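Local coordinates for protein cellobiose 2-epimerase (Caldibacillus thermoamylovorans, PDB 5ZHB) that probably epimerises cellobiose and related disaccharides at C2 of the reducing-end sugar, turning a glucose unit into mannose, at residues A[315-320]-A[382-387]. Sequence-based numbering, arbitrary orientation.
Sequences GFYNAY and LEFIER
Arg387 reaches across from one helix to Tyr317 and Asn318 of another, a worked example of how a long charged side chain can join two helices first by its carbons and then by its charge. Arg387 CB lies 4.1 Å from Tyr317 CE2. With CG anti to the carbonyl carbon (chi1 -77°) and the chain extended from there to NE, Arg387 CD arrives at the edge of the Tyr317 ring, 3.9 Å from Tyr317 CD2. Beyond it, Arg387 NE turns back to its own helix, making a 2.8 Å salt bridge with Glu383 OE1, to which NH2 adds a weak bond. Arg387 NH1 goes forward, donating a nearly straight hydrogen bond of 2.9 Å to a lone pair of Asn318 OD1, and also pairs with Glu321. These two helices, 306-323 and 375-387, belong to the (α/α)6 barrel of the GlcNAc 2-epimerase family, and their segments run nearly parallel, 22° apart, with axes 11.1 Å from each other. With an alanine here in place of Arg387, Glu383 and Glu321 would probably lose this cationic mate, and a gap is likely to open beside the edge of Tyr317. Phe384 CD1 lies over the rim of one face of the Tyr317 ring, the planes inclined at 42°; Phe384 CZ comes within 3.4 Å of Tyr317 CB. On the polar side, Asn318 OD1 also accepts from Lys260, while its ND2 donates to Asp256 on helix 245-262.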
# COMPACT_ATOMS: atom_id res chain seq x y z
N GLY A 315 -12.68 0.43 -0.14
CA GLY A 315 -13.09 1.79 0.13
C GLY A 315 -14.59 1.93 -0.07
O GLY A 315 -15.24 2.61 0.72
N PHE A 316 -15.12 1.23 -1.07
CA PHE A 316 -16.55 1.26 -1.34
C PHE A 316 -17.33 0.56 -0.24
O PHE A 316 -18.39 1.06 0.16
CB PHE A 316 -16.85 0.73 -2.74
CG PHE A 316 -16.49 1.62 -3.92
CD1 PHE A 316 -16.37 3.01 -3.82
CD2 PHE A 316 -16.31 1.05 -5.16
CE1 PHE A 316 -16.06 3.77 -4.94
CE2 PHE A 316 -16.03 1.82 -6.28
CZ PHE A 316 -15.87 3.18 -6.16
N TYR A 317 -16.80 -0.54 0.31
CA TYR A 317 -17.46 -1.22 1.40
C TYR A 317 -17.45 -0.39 2.69
O TYR A 317 -18.43 -0.36 3.44
CB TYR A 317 -16.89 -2.63 1.61
CG TYR A 317 -17.73 -3.36 2.62
CD1 TYR A 317 -19.00 -3.83 2.29
CD2 TYR A 317 -17.31 -3.51 3.93
CE1 TYR A 317 -19.80 -4.47 3.23
CE2 TYR A 317 -18.10 -4.13 4.88
CZ TYR A 317 -19.36 -4.60 4.53
OH TYR A 317 -20.10 -5.22 5.49
N ASN A 318 -16.32 0.28 2.97
CA ASN A 318 -16.24 1.22 4.08
C ASN A 318 -17.32 2.30 3.93
O ASN A 318 -18.05 2.59 4.88
CB ASN A 318 -14.86 1.88 4.14
CG ASN A 318 -14.63 2.71 5.39
OD1 ASN A 318 -14.64 2.19 6.50
ND2 ASN A 318 -14.38 4.00 5.22
N ALA A 319 -17.40 2.89 2.74
CA ALA A 319 -18.39 3.90 2.42
C ALA A 319 -19.82 3.37 2.64
O ALA A 319 -20.68 4.14 3.08
CB ALA A 319 -18.20 4.36 1.02
N TYR A 320 -20.05 2.10 2.29
CA TYR A 320 -21.34 1.47 2.51
C TYR A 320 -21.64 1.43 3.99
O TYR A 320 -22.78 1.71 4.37
CB TYR A 320 -21.41 0.06 1.92
CG TYR A 320 -22.71 -0.67 2.24
CD1 TYR A 320 -23.92 -0.26 1.66
CD2 TYR A 320 -22.72 -1.76 3.09
CE1 TYR A 320 -25.11 -0.91 1.94
CE2 TYR A 320 -23.90 -2.45 3.34
CZ TYR A 320 -25.09 -2.02 2.78
OH TYR A 320 -26.24 -2.71 3.03
N LEU A 382 -8.60 -9.71 3.82
CA LEU A 382 -8.58 -9.63 5.28
C LEU A 382 -9.48 -8.54 5.85
O LEU A 382 -10.11 -8.72 6.90
CB LEU A 382 -7.14 -9.46 5.74
CG LEU A 382 -6.23 -10.66 5.47
CD1 LEU A 382 -4.80 -10.29 5.77
CD2 LEU A 382 -6.65 -11.88 6.28
N GLU A 383 -9.57 -7.41 5.15
CA GLU A 383 -10.42 -6.32 5.61
C GLU A 383 -11.88 -6.77 5.64
O GLU A 383 -12.60 -6.46 6.59
CB GLU A 383 -10.21 -5.13 4.68
CG GLU A 383 -9.03 -4.23 5.07
CD GLU A 383 -9.27 -3.47 6.35
OE1 GLU A 383 -10.38 -2.91 6.52
OE2 GLU A 383 -8.34 -3.41 7.17
N PHE A 384 -12.34 -7.40 4.56
CA PHE A 384 -13.71 -7.91 4.50
C PHE A 384 -13.94 -9.00 5.55
O PHE A 384 -14.95 -9.00 6.24
CB PHE A 384 -14.02 -8.47 3.13
CG PHE A 384 -14.48 -7.39 2.17
CD1 PHE A 384 -15.82 -7.06 2.07
CD2 PHE A 384 -13.56 -6.71 1.38
CE1 PHE A 384 -16.24 -6.11 1.13
CE2 PHE A 384 -13.98 -5.72 0.50
CZ PHE A 384 -15.32 -5.43 0.37
N ILE A 385 -13.01 -9.94 5.67
CA ILE A 385 -13.14 -10.95 6.70
C ILE A 385 -13.38 -10.31 8.08
O ILE A 385 -14.26 -10.73 8.84
CB ILE A 385 -11.91 -11.88 6.68
CG1 ILE A 385 -11.90 -12.76 5.42
CG2 ILE A 385 -11.88 -12.70 7.97
CD1 ILE A 385 -10.55 -13.39 5.08
N GLU A 386 -12.59 -9.30 8.43
CA GLU A 386 -12.61 -8.71 9.76
C GLU A 386 -13.83 -7.81 9.90
O GLU A 386 -14.44 -7.74 10.97
CB GLU A 386 -11.30 -7.96 10.02
CG GLU A 386 -10.80 -8.03 11.46
CD GLU A 386 -9.65 -7.08 11.83
OE1 GLU A 386 -9.18 -7.12 12.98
OE2 GLU A 386 -9.21 -6.26 11.00
N ARG A 387 -14.20 -7.07 8.84
CA ARG A 387 -15.33 -6.16 8.94
C ARG A 387 -16.65 -6.92 9.09
O ARG A 387 -17.53 -6.47 9.84
CB ARG A 387 -15.38 -5.24 7.72
CG ARG A 387 -14.35 -4.11 7.76
CD ARG A 387 -14.24 -3.45 6.40
NE ARG A 387 -13.10 -2.53 6.34
CZ ARG A 387 -13.22 -1.21 6.43
NH1 ARG A 387 -14.40 -0.67 6.71
NH2 ARG A 387 -12.17 -0.43 6.24